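PDB 4YYC: putative trimethylamine methyltransferase from Rhizobium meliloti, which is a putative member of the trimethylamine methyltransferase family and probably acts as a methyltransferase. Local coordinates for residues V165-M170 with K406-Q411; M196-I201 with E507-F512; K206-S211 with K226-D231; M380-G385 with Q418-G423. All coordinates share one frame; numbering follows the deposited sequence.

In the fold
The parallel strands and enclosing helices are consistent with the TIM barrel of this family: contacts 1, 2 and 4 join helices of the outer layer, while contact 3 joins strand 208-209 to the helix that follows it. Contacts 2 and 3 are closest, with centres 10 Å apart; Phe208 packs on His200, and Ile227 on Ala508 and Leu509. Contact 1 joins both: Val165 touches His200, and Lys206 NZ lies 2.9 Å from Ala168 O. Contacts 1 and 4 share helix 404-420, yet their nearest atoms are about 8 Å apart. Contacts 2 and 4 lie on opposite sides of the chain's centre, 35 Å between centres. None is tied to a known substrate site.

Contact 1: residues V165-M170 with K406-Q411; sequences VKLAYM and KFMIDQ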
loop_
_atom_site.group_PDB
_atom_site.type_symbol
_atom_site.label_atom_id
_atom_site.label_comp_id
_atom_site.label_asym_id
_atom_site.label_seq_id
_atom_site.Cartn_x
_atom_site.Cartn_y
_atom_site.Cartn_z
ATOM N N VAL A 165 -1.895 21.783 15.175
ATOM C CA VAL A 165 -1.970 21.184 16.481
ATOM C C VAL A 165 -3.410 20.795 16.827
ATOM O O VAL A 165 -3.665 19.704 17.338
ATOM C CB VAL A 165 -1.330 22.050 17.561
ATOM C CG1 VAL A 165 -1.532 21.432 18.928
ATOM C CG2 VAL A 165 0.167 22.161 17.295
ATOM N N LYS A 166 -4.350 21.695 16.547
ATOM C CA LYS A 166 -5.757 21.416 16.773
ATOM C C LYS A 166 -6.246 20.195 15.986
ATOM O O LYS A 166 -6.921 19.330 16.527
ATOM C CB LYS A 166 -6.628 22.638 16.441
ATOM C CG LYS A 166 -6.383 23.865 17.333
ATOM C CD LYS A 166 -7.228 25.028 16.834
ATOM C CE LYS A 166 -7.115 26.219 17.754
ATOM N NZ LYS A 166 -7.836 27.421 17.285
ATOM N N LEU A 167 -5.899 20.133 14.688
ATOM C CA LEU A 167 -6.343 19.012 13.871
ATOM C C LEU A 167 -5.727 17.701 14.310
ATOM O O LEU A 167 -6.399 16.651 14.287
ATOM C CB LEU A 167 -6.005 19.276 12.401
ATOM C CG LEU A 167 -6.757 20.449 11.733
ATOM C CD1 LEU A 167 -6.195 20.611 10.338
ATOM C CD2 LEU A 167 -8.247 20.246 11.653
ATOM N N ALA A 168 -4.476 17.753 14.764
ATOM C CA ALA A 168 -3.827 16.569 15.300
ATOM C C ALA A 168 -4.464 16.104 16.621
ATOM O O ALA A 168 -4.590 14.894 16.855
ATOM C CB ALA A 168 -2.345 16.817 15.528
ATOM N N TYR A 169 -4.875 17.060 17.456
ATOM C CA TYR A 169 -5.592 16.752 18.700
ATOM C C TYR A 169 -6.910 16.037 18.392
ATOM O O TYR A 169 -7.278 15.081 19.058
ATOM C CB TYR A 169 -5.819 18.043 19.500
ATOM C CG TYR A 169 -6.734 17.873 20.663
ATOM C CD1 TYR A 169 -6.311 17.219 21.802
ATOM C CD2 TYR A 169 -8.064 18.308 20.595
ATOM C CE1 TYR A 169 -7.148 17.076 22.895
ATOM C CE2 TYR A 169 -8.913 18.164 21.687
ATOM C CZ TYR A 169 -8.447 17.543 22.819
ATOM O OH TYR A 169 -9.269 17.368 23.896
HETATM N N MSE A 170 -7.619 16.503 17.363
HETATM C CA MSE A 170 -8.917 15.956 17.011
HETATM C C MSE A 170 -8.837 14.671 16.215
HETATM O O MSE A 170 -9.732 13.836 16.348
HETATM C CB MSE A 170 -9.731 16.978 16.255
HETATM C CG MSE A 170 -10.120 18.122 17.164
HETATM SE SE MSE A 170 -11.215 19.487 16.257
HETATM C CE MSE A 170 -9.887 20.409 15.205
ATOM N N LYS A 406 -4.504 17.687 2.559
ATOM C CA LYS A 406 -3.741 16.457 2.613
ATOM C C LYS A 406 -3.730 15.852 4.027
ATOM O O LYS A 406 -3.846 14.640 4.187
ATOM C CB LYS A 406 -2.340 16.706 2.130
ATOM C CG LYS A 406 -1.357 15.556 2.236
ATOM C CD LYS A 406 -1.644 14.502 1.276
ATOM C CE LYS A 406 -0.453 13.556 0.870
ATOM N NZ LYS A 406 0.454 13.224 2.040
ATOM N N PHE A 407 -3.607 16.684 5.045
ATOM C CA PHE A 407 -3.652 16.190 6.402
ATOM C C PHE A 407 -4.937 15.407 6.662
ATOM O O PHE A 407 -4.918 14.333 7.246
ATOM C CB PHE A 407 -3.543 17.367 7.391
ATOM C CG PHE A 407 -3.524 16.932 8.815
ATOM C CD1 PHE A 407 -4.724 16.649 9.508
ATOM C CD2 PHE A 407 -2.313 16.797 9.482
ATOM C CE1 PHE A 407 -4.689 16.229 10.831
ATOM C CE2 PHE A 407 -2.303 16.409 10.837
ATOM C CZ PHE A 407 -3.473 16.106 11.480
HETATM N N MSE A 408 -6.070 15.954 6.217
HETATM C CA MSE A 408 -7.370 15.285 6.458
HETATM C C MSE A 408 -7.478 13.964 5.738
HETATM O O MSE A 408 -7.988 12.977 6.283
HETATM C CB MSE A 408 -8.519 16.217 6.076
HETATM C CG MSE A 408 -8.546 17.532 6.861
HETATM SE SE MSE A 408 -8.717 17.248 8.786
HETATM C CE MSE A 408 -10.448 16.352 8.737
ATOM N N ILE A 409 -6.984 13.921 4.510
ATOM C CA ILE A 409 -7.039 12.674 3.715
ATOM C C ILE A 409 -6.127 11.619 4.357
ATOM O O ILE A 409 -6.511 10.451 4.551
ATOM C CB ILE A 409 -6.595 12.923 2.255
ATOM C CG1 ILE A 409 -7.585 13.862 1.554
ATOM C CG2 ILE A 409 -6.393 11.588 1.486
ATOM C CD1 ILE A 409 -7.041 14.432 0.249
ATOM N N ASP A 410 -4.938 12.052 4.760
ATOM C CA ASP A 410 -3.980 11.130 5.341
ATOM C C ASP A 410 -4.459 10.601 6.696
ATOM O O ASP A 410 -4.290 9.411 6.999
ATOM C CB ASP A 410 -2.616 11.801 5.568
ATOM C CG ASP A 410 -1.878 12.175 4.301
ATOM O OD1 ASP A 410 -2.088 11.523 3.255
ATOM O OD2 ASP A 410 -0.951 13.076 4.380
ATOM N N GLN A 411 -4.991 11.462 7.536
ATOM C CA GLN A 411 -5.415 10.990 8.860
ATOM C C GLN A 411 -6.520 9.937 8.790
ATOM O O GLN A 411 -6.631 9.068 9.678
ATOM C CB GLN A 411 -5.734 12.153 9.830
ATOM C CG GLN A 411 -6.930 12.983 9.508
ATOM C CD GLN A 411 -8.244 12.373 9.895
ATOM O OE1 GLN A 411 -8.397 11.828 10.980
ATOM N NE2 GLN A 411 -9.208 12.429 8.996
#
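Lys406 NZ, on the residue just before the Phe407 that packs against Leu167, is gripped by several oxygens. Asp410 OD2, one turn further along the same helix, lies 2.7 Å from Lys406 NZ in a salt bridge that uses the syn lone pair of the carboxylate oxygen. Trp395 O and Ser374 OG also bind the ammonium group, and Gly394 N donates to Asp410 OD2, an arrangement likely to stabilise this buried ion pair. Across the contact itself no hydrogen bond forms. With CG anti to the backbone N (chi1 -178°), Phe407 extends its ring to the backbone of the other helix: CE1 approaches Leu167 CB at 3.7 Å, and CZ approaches Ala168 N at 3.8 Å. Both partners meet the ring obliquely. Replacing Phe407 by alanine is likely to open a gap beside Leu167 CB and to leave Ala168 without its neighbour across the contact. Beyond the ring, Leu167 CD2 touches the selenium of Met408, a selenomethionine, SE at 4.2 Å; the two side chains cross at about a right angle. Met408 also leans on Leu488 and Ala489 of helix 481-495, which therefore flanks the contact. Gln411 turns its amide back to its own helix, NE2 donating to Met408 O at 3.0 Å. The axes of the two segments run 11.3 Å apart and only 16° from parallel, consistent with neighbouring outer helices of a TIM barrel, the fold expected for this family.

Contact 2: residues M196-I201 with E507-F512; sequences MVYSHI and EALKEF
Leu509 brings three carbons to helix 192-202 and its surroundings. Its CB lies 4.3 Å from Tyr198 CD1, at the edge of the tyrosine ring and near the ring plane. Its CD1 then meets two methyl groups of Ile201 tip to tip, 3.9 Å from Ile201 CG2 and 4.2 Å from Ile201 CD1, so one methyl group is held against two. The other branch turns elsewhere: Leu509 CD2 packs on Ile227 of helix 215-229. This is antiparallel helix packing, the segment axes 11.4 Å apart at 172°, in which the C-terminal helix 503-518 lies over two consecutive outer helices of a fold consistent with a TIM barrel. At Lys510 the contact changes from apolar to mixed and reaches an exposed side chain. The aliphatic arm runs past the tyrosine, CG oblique to the ring, and its CE reaches 3.6 Å from Tyr198 OH. A bend at the last torsion (chi4 -74°) leaves NZ 3.9 Å from Tyr198 OH, too long for a hydrogen bond; the hydroxyl is bound instead to Asp506 OD1, on the same helix as the lysine. Lys510 also touches a crystal neighbour, so its exact course may owe something to the lattice. Further along, Phe512 faces helix 215-229 instead and packs on Ala223, Met224 and Ile227.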
loop_
_atom_site.group_PDB
_atom_site.type_symbol
_atom_site.label_atom_id
_atom_site.label_comp_id
_atom_site.label_asym_id
_atom_site.label_seq_id
_atom_site.Cartn_x
_atom_site.Cartn_y
_atom_site.Cartn_z
HETATM N N MSE A 196 5.991 27.510 19.744
HETATM C CA MSE A 196 5.742 26.193 19.122
HETATM C C MSE A 196 5.515 25.215 20.265
HETATM O O MSE A 196 4.510 24.509 20.273
HETATM C CB MSE A 196 6.900 25.847 18.224
HETATM C CG MSE A 196 6.896 26.710 16.965
HETATM SE SE MSE A 196 8.707 26.778 16.141
HETATM C CE MSE A 196 8.536 25.097 15.279
ATOM N N VAL A 197 6.439 25.130 21.232
ATOM C CA VAL A 197 6.219 24.198 22.349
ATOM C C VAL A 197 4.925 24.551 23.114
ATOM O O VAL A 197 4.103 23.685 23.448
ATOM C CB VAL A 197 7.434 24.135 23.300
ATOM C CG1 VAL A 197 7.109 23.349 24.567
ATOM C CG2 VAL A 197 8.650 23.567 22.556
ATOM N N TYR A 198 4.732 25.826 23.394
ATOM C CA TYR A 198 3.534 26.261 24.101
ATOM C C TYR A 198 2.273 25.796 23.386
ATOM O O TYR A 198 1.302 25.369 24.031
ATOM C CB TYR A 198 3.493 27.771 24.250
ATOM C CG TYR A 198 2.240 28.256 24.979
ATOM C CD1 TYR A 198 2.142 28.166 26.372
ATOM C CD2 TYR A 198 1.166 28.756 24.294
ATOM C CE1 TYR A 198 1.008 28.629 27.053
ATOM C CE2 TYR A 198 0.018 29.190 24.942
ATOM C CZ TYR A 198 -0.068 29.119 26.326
ATOM O OH TYR A 198 -1.233 29.560 26.926
ATOM N N SER A 199 2.283 25.878 22.059
ATOM C CA SER A 199 1.098 25.479 21.263
ATOM C C SER A 199 0.731 24.012 21.479
ATOM O O SER A 199 -0.437 23.667 21.600
ATOM C CB SER A 199 1.327 25.770 19.770
ATOM O OG SER A 199 1.457 27.150 19.593
ATOM N N HIS A 200 1.733 23.132 21.548
ATOM C CA HIS A 200 1.503 21.715 21.838
ATOM C C HIS A 200 0.912 21.485 23.226
ATOM O O HIS A 200 0.252 20.486 23.449
ATOM C CB HIS A 200 2.788 20.904 21.672
ATOM C CG HIS A 200 3.239 20.774 20.239
ATOM N ND1 HIS A 200 2.535 20.038 19.312
ATOM C CD2 HIS A 200 4.304 21.282 19.577
ATOM C CE1 HIS A 200 3.149 20.097 18.148
ATOM N NE2 HIS A 200 4.230 20.839 18.281
ATOM N N ILE A 201 1.152 22.405 24.149
ATOM C CA ILE A 201 0.622 22.272 25.509
ATOM C C ILE A 201 -0.762 22.858 25.618
ATOM O O ILE A 201 -1.629 22.245 26.262
ATOM C CB ILE A 201 1.592 22.895 26.541
ATOM C CG1 ILE A 201 2.956 22.230 26.445
ATOM C CG2 ILE A 201 0.998 22.795 27.939
ATOM C CD1 ILE A 201 4.089 22.951 27.139
ATOM N N GLU A 507 -0.017 30.061 33.500
ATOM C CA GLU A 507 0.602 31.316 33.935
ATOM C C GLU A 507 2.118 31.162 34.055
ATOM O O GLU A 507 2.870 32.046 33.619
ATOM C CB GLU A 507 -0.020 31.795 35.252
ATOM C CG GLU A 507 0.626 33.004 35.882
ATOM N N ALA A 508 2.566 30.067 34.649
ATOM C CA ALA A 508 3.994 29.824 34.788
ATOM C C ALA A 508 4.687 29.663 33.448
ATOM O O ALA A 508 5.811 30.114 33.265
ATOM C CB ALA A 508 4.244 28.592 35.637
ATOM N N LEU A 509 4.028 28.972 32.511
ATOM C CA LEU A 509 4.601 28.866 31.171
ATOM C C LEU A 509 4.700 30.235 30.491
ATOM O O LEU A 509 5.696 30.534 29.880
ATOM C CB LEU A 509 3.758 27.926 30.296
ATOM C CG LEU A 509 3.868 26.458 30.695
ATOM C CD1 LEU A 509 2.727 25.647 30.042
ATOM C CD2 LEU A 509 5.264 25.906 30.349
ATOM N N LYS A 510 3.629 31.022 30.564
ATOM C CA LYS A 510 3.618 32.342 29.955
ATOM C C LYS A 510 4.666 33.230 30.595
ATOM O O LYS A 510 5.299 34.012 29.907
ATOM C CB LYS A 510 2.257 32.999 30.136
ATOM C CG LYS A 510 1.163 32.390 29.311
ATOM C CD LYS A 510 -0.151 33.072 29.693
ATOM C CE LYS A 510 -1.196 32.710 28.683
ATOM N NZ LYS A 510 -0.980 33.426 27.399
ATOM N N GLU A 511 4.846 33.111 31.905
ATOM C CA GLU A 511 5.877 33.929 32.597
ATOM C C GLU A 511 7.267 33.561 32.129
ATOM O O GLU A 511 8.078 34.450 31.870
ATOM C CB GLU A 511 5.788 33.814 34.117
ATOM C CG GLU A 511 4.708 34.706 34.685
ATOM C CD GLU A 511 4.579 34.628 36.194
ATOM O OE1 GLU A 511 3.403 34.684 36.658
ATOM O OE2 GLU A 511 5.634 34.570 36.904
ATOM N N PHE A 512 7.508 32.258 31.963
ATOM C CA PHE A 512 8.798 31.753 31.461
ATOM C C PHE A 512 9.081 32.256 30.060
ATOM O O PHE A 512 10.183 32.735 29.751
ATOM C CB PHE A 512 8.836 30.242 31.483
ATOM C CG PHE A 512 10.078 29.653 30.840
ATOM C CD1 PHE A 512 11.268 29.522 31.568
ATOM C CD2 PHE A 512 10.069 29.263 29.501
ATOM C CE1 PHE A 512 12.424 29.021 30.966
ATOM C CE2 PHE A 512 11.226 28.760 28.904
ATOM C CZ PHE A 512 12.393 28.634 29.639
#

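Contact 3: residues K206-S211 with K226-D231; sequences KPFMGS and KILFGD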
loop_
_atom_site.group_PDB
_atom_site.type_symbol
_atom_site.label_atom_id
_atom_site.label_comp_id
_atom_site.label_asym_id
_atom_site.label_seq_id
_atom_site.Cartn_x
_atom_site.Cartn_y
_atom_site.Cartn_z
ATOM N N LYS A 206 -1.811 15.582 23.802
ATOM C CA LYS A 206 -1.110 14.427 23.264
ATOM C C LYS A 206 0.391 14.637 23.395
ATOM O O LYS A 206 0.856 15.749 23.491
ATOM C CB LYS A 206 -1.520 14.171 21.812
ATOM C CG LYS A 206 -2.953 13.707 21.650
ATOM C CD LYS A 206 -3.434 13.529 20.217
ATOM C CE LYS A 206 -4.891 13.103 20.181
ATOM N NZ LYS A 206 -5.329 12.880 18.777
ATOM N N PRO A 207 1.181 13.557 23.375
ATOM C CA PRO A 207 2.628 13.722 23.564
ATOM C C PRO A 207 3.265 14.517 22.418
ATOM O O PRO A 207 2.871 14.368 21.285
ATOM C CB PRO A 207 3.171 12.319 23.595
ATOM C CG PRO A 207 2.057 11.428 23.381
ATOM C CD PRO A 207 0.766 12.152 23.297
ATOM N N PHE A 208 4.229 15.357 22.752
ATOM C CA PHE A 208 4.790 16.303 21.794
ATOM C C PHE A 208 6.301 16.192 21.716
ATOM O O PHE A 208 6.942 15.525 22.554
ATOM C CB PHE A 208 4.299 17.717 22.113
ATOM C CG PHE A 208 4.801 18.262 23.428
ATOM C CD1 PHE A 208 6.047 18.849 23.511
ATOM C CD2 PHE A 208 4.036 18.167 24.597
ATOM C CE1 PHE A 208 6.513 19.380 24.710
ATOM C CE2 PHE A 208 4.508 18.662 25.795
ATOM C CZ PHE A 208 5.758 19.273 25.858
HETATM N N MSE A 209 6.858 16.880 20.738
HETATM C CA MSE A 209 8.287 16.850 20.431
HETATM C C MSE A 209 8.910 18.171 20.777
HETATM O O MSE A 209 8.253 19.216 20.804
HETATM C CB MSE A 209 8.487 16.579 18.926
HETATM C CG MSE A 209 7.944 15.229 18.490
HETATM SE SE MSE A 209 8.090 15.023 16.549
HETATM C CE MSE A 209 9.981 14.597 16.475
ATOM N N GLY A 210 10.214 18.154 21.004
ATOM C CA GLY A 210 10.940 19.329 21.421
ATOM C C GLY A 210 11.671 20.056 20.339
ATOM O O GLY A 210 11.743 19.626 19.191
ATOM N N SER A 211 12.210 21.227 20.700
ATOM C CA SER A 211 12.947 22.036 19.726
ATOM C C SER A 211 14.371 21.499 19.622
ATOM O O SER A 211 14.979 21.140 20.660
ATOM C CB SER A 211 13.005 23.491 20.159
ATOM O OG SER A 211 13.794 24.263 19.249
ATOM N N LYS A 226 9.436 20.862 32.467
ATOM C CA LYS A 226 9.483 20.772 33.939
ATOM C C LYS A 226 8.411 21.600 34.602
ATOM O O LYS A 226 7.865 21.172 35.616
ATOM C CB LYS A 226 10.853 21.128 34.481
ATOM C CG LYS A 226 11.906 20.116 34.131
ATOM C CD LYS A 226 13.275 20.385 34.756
ATOM C CE LYS A 226 14.190 19.220 34.450
ATOM N NZ LYS A 226 15.429 19.278 35.217
ATOM N N ILE A 227 8.095 22.774 34.055
ATOM C CA ILE A 227 6.945 23.555 34.523
ATOM C C ILE A 227 5.637 22.742 34.403
ATOM O O ILE A 227 4.799 22.760 35.302
ATOM C CB ILE A 227 6.831 24.896 33.757
ATOM C CG1 ILE A 227 7.972 25.823 34.181
ATOM C CG2 ILE A 227 5.489 25.575 34.026
ATOM C CD1 ILE A 227 8.351 26.937 33.234
ATOM N N LEU A 228 5.495 22.040 33.300
ATOM C CA LEU A 228 4.276 21.285 32.988
ATOM C C LEU A 228 4.111 20.002 33.817
ATOM O O LEU A 228 3.043 19.746 34.359
ATOM C CB LEU A 228 4.274 20.966 31.504
ATOM C CG LEU A 228 3.128 20.130 31.004
ATOM C CD1 LEU A 228 1.774 20.755 31.317
ATOM C CD2 LEU A 228 3.285 19.947 29.517
ATOM N N PHE A 229 5.173 19.205 33.891
ATOM C CA PHE A 229 5.137 17.845 34.470
ATOM C C PHE A 229 5.800 17.740 35.854
ATOM O O PHE A 229 5.582 16.744 36.574
ATOM C CB PHE A 229 5.936 16.913 33.570
ATOM C CG PHE A 229 5.277 16.577 32.276
ATOM C CD1 PHE A 229 4.372 15.539 32.198
ATOM C CD2 PHE A 229 5.611 17.254 31.102
ATOM C CE1 PHE A 229 3.790 15.169 30.997
ATOM C CE2 PHE A 229 5.005 16.914 29.888
ATOM C CZ PHE A 229 4.097 15.880 29.838
ATOM N N GLY A 230 6.631 18.711 36.224
ATOM C CA GLY A 230 7.472 18.599 37.423
ATOM C C GLY A 230 8.927 18.286 37.118
ATOM O O GLY A 230 9.230 17.555 36.153
ATOM N N ASP A 231 9.827 18.846 37.921
ATOM C CA ASP A 231 11.259 18.708 37.679
ATOM C C ASP A 231 11.701 17.244 37.754
ATOM O O ASP A 231 12.324 16.743 36.815
ATOM C CB ASP A 231 12.084 19.583 38.654
ATOM C CG ASP A 231 13.574 19.668 38.265
ATOM O OD1 ASP A 231 14.201 18.627 38.023
ATOM O OD2 ASP A 231 14.135 20.787 38.176
#
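Phe208 packs through a single ring corner, CE2, against two consecutive residues at the end of helix 215-229. Leu228 CD2 comes within 4.1 Å of Phe208 CE2, at the ring edge and near its plane, the two side chains arriving from opposite directions. Phe229 CE2 stands 4.5 Å from Phe208 CE2; the approach is edge-on to the Phe229 ring but oblique to that of Phe208. CG of Phe208 sits between the backbone N and the carbonyl carbon (chi1 66°), which swings the ring off the strand to the helix. His200 and Ile201 of helix 192-202 both pack over one face of the ring, which makes this the denser, buried part. The strand, the helix and the following parallel strand 240-245 form a beta-alpha-beta crossover, the repeating element of TIM barrels. The outer side is looser and polar. Gly230 leaves the helix with phi 103°, and Asp231, exposed, turns back so that its OD1 lies 3.1 Å from Lys226 NZ, the lysine meeting the carboxylate from well above its plane. Asp231 has two conformers, so that salt bridge need not be constant, whereas Glu235 offers Lys226 a second one. Only 73 Å² is buried between the segments and no hydrogen bond spans them; the salt bridges lie at the loop, apart from the Phe208 contact, which is apolar and without directional bonds.

Contact 4: residues M380-G385 with Q418-G423; sequences MTLLAG and QKMAEG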
loop_
_atom_site.group_PDB
_atom_site.type_symbol
_atom_site.label_atom_id
_atom_site.label_comp_id
_atom_site.label_asym_id
_atom_site.label_seq_id
_atom_site.Cartn_x
_atom_site.Cartn_y
_atom_site.Cartn_z
HETATM N N MSE A 380 3.847 0.326 3.764
HETATM C CA MSE A 380 5.159 -0.204 4.199
HETATM C C MSE A 380 5.381 0.151 5.644
HETATM O O MSE A 380 5.833 -0.659 6.446
HETATM C CB MSE A 380 6.272 0.307 3.289
HETATM C CG MSE A 380 7.684 0.031 3.756
HETATM SE SE MSE A 380 8.313 1.190 5.183
HETATM C CE MSE A 380 8.412 2.833 4.135
ATOM N N THR A 381 4.985 1.364 6.033
ATOM C CA THR A 381 5.293 1.844 7.386
ATOM C C THR A 381 4.636 0.927 8.406
ATOM O O THR A 381 5.243 0.501 9.391
ATOM C CB THR A 381 4.791 3.292 7.558
ATOM O OG1 THR A 381 5.459 4.146 6.617
ATOM C CG2 THR A 381 5.023 3.814 8.938
ATOM N N LEU A 382 3.383 0.565 8.139
ATOM C CA LEU A 382 2.673 -0.308 9.078
ATOM C C LEU A 382 3.235 -1.726 9.011
ATOM O O LEU A 382 3.482 -2.372 10.053
ATOM C CB LEU A 382 1.194 -0.358 8.748
ATOM C CG LEU A 382 0.366 -1.260 9.685
ATOM C CD1 LEU A 382 0.287 -0.641 11.044
ATOM C CD2 LEU A 382 -1.010 -1.532 9.121
ATOM N N LEU A 383 3.408 -2.250 7.814
ATOM C CA LEU A 383 3.785 -3.657 7.679
ATOM C C LEU A 383 5.209 -3.922 8.127
ATOM O O LEU A 383 5.522 -5.031 8.585
ATOM C CB LEU A 383 3.577 -4.132 6.235
ATOM C CG LEU A 383 2.124 -4.102 5.766
ATOM C CD1 LEU A 383 2.070 -4.625 4.365
ATOM C CD2 LEU A 383 1.235 -4.919 6.648
ATOM N N ALA A 384 6.061 -2.897 8.073
ATOM C CA ALA A 384 7.432 -3.002 8.618
ATOM C C ALA A 384 7.451 -3.008 10.128
ATOM O O ALA A 384 8.505 -3.295 10.714
ATOM C CB ALA A 384 8.279 -1.837 8.097
ATOM N N GLY A 385 6.343 -2.671 10.793
ATOM C CA GLY A 385 6.332 -2.597 12.264
ATOM C C GLY A 385 6.981 -1.326 12.770
ATOM O O GLY A 385 7.727 -1.353 13.744
ATOM N N GLN A 418 -4.822 1.769 11.714
ATOM C CA GLN A 418 -5.080 1.402 13.093
ATOM C C GLN A 418 -5.988 0.172 13.162
ATOM O O GLN A 418 -5.735 -0.744 13.944
ATOM C CB GLN A 418 -5.713 2.606 13.828
ATOM C CG GLN A 418 -6.080 2.330 15.258
ATOM C CD GLN A 418 -5.453 3.235 16.295
ATOM O OE1 GLN A 418 -5.201 4.421 16.038
ATOM N NE2 GLN A 418 -5.307 2.718 17.504
ATOM N N LYS A 419 -7.010 0.156 12.341
ATOM C CA LYS A 419 -7.924 -0.995 12.337
ATOM C C LYS A 419 -7.239 -2.240 11.751
ATOM O O LYS A 419 -7.381 -3.341 12.306
ATOM C CB LYS A 419 -9.191 -0.623 11.577
ATOM C CG LYS A 419 -10.203 -1.745 11.454
ATOM C CD LYS A 419 -10.737 -2.171 12.845
ATOM C CE LYS A 419 -11.765 -3.291 12.703
ATOM N NZ LYS A 419 -12.868 -2.860 11.791
HETATM N N MSE A 420 -6.497 -2.076 10.651
HETATM C CA MSE A 420 -5.753 -3.180 10.008
HETATM C C MSE A 420 -4.851 -3.873 10.985
HETATM O O MSE A 420 -4.713 -5.102 10.998
HETATM C CB MSE A 420 -4.922 -2.631 8.834
HETATM C CG MSE A 420 -4.025 -3.647 8.122
HETATM SE SE MSE A 420 -5.235 -4.637 6.927
HETATM C CE MSE A 420 -5.352 -3.069 5.736
ATOM N N ALA A 421 -4.181 -3.085 11.809
ATOM C CA ALA A 421 -3.195 -3.591 12.770
ATOM C C ALA A 421 -3.761 -4.562 13.764
ATOM O O ALA A 421 -2.990 -5.331 14.336
ATOM C CB ALA A 421 -2.583 -2.415 13.500
ATOM N N GLU A 422 -5.077 -4.551 13.967
ATOM C CA GLU A 422 -5.731 -5.495 14.909
ATOM C C GLU A 422 -5.771 -6.898 14.342
ATOM O O GLU A 422 -6.011 -7.853 15.090
ATOM C CB GLU A 422 -7.149 -5.068 15.235
ATOM C CG GLU A 422 -7.272 -3.704 15.889
ATOM C CD GLU A 422 -8.735 -3.322 16.118
ATOM O OE1 GLU A 422 -9.639 -4.107 15.762
ATOM O OE2 GLU A 422 -8.985 -2.224 16.641
ATOM N N GLY A 423 -5.588 -7.034 13.036
ATOM C CA GLY A 423 -5.550 -8.361 12.388
ATOM C C GLY A 423 -6.922 -9.022 12.364
ATOM O O GLY A 423 -7.956 -8.344 12.435
#
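Leu382 joins the C-terminal ends of two consecutive outer helices, 368-383 and 404-420, of a fold consistent with a TIM barrel. CA atoms of Leu382 and Ala421 lie 7.7 Å apart, and the bridge between them is made by the leucine. Its CB points at the other segment but touches none of its atoms; CG is anti to the backbone N (chi1 180°), which extends the branch point toward the other segment. There the side chain forks. CD1 takes one prong to Ala421 CB at 4.2 Å. CD2 takes the other to Met420, 3.8 Å from CG and 4.1 Å from CB of that selenomethionine, the two side chains crossing at a slant. Beyond CG the Met420 chain bends twice. Ile48 adds to the packing on Leu382, and Ile44 to that on Ala421, so the N-terminal part of the chain borders the contact. The second subunit is close as well: Met420 packs on Leu338 of that subunit, Leu383 on its own counterpart there, and Lys419 forms a salt bridge with Glu335 of the second subunit. Two conformers of Met420 are deposited and one is described, so all contacts of this side chain are less certain. Both segments finish at a glycine of positive phi. Met420 to Gly423 form a type I beta turn, while helix 368-383 closes in a Schellman motif, where Gly385, phi 78°, places its N 3.0 Å from Leu382 O.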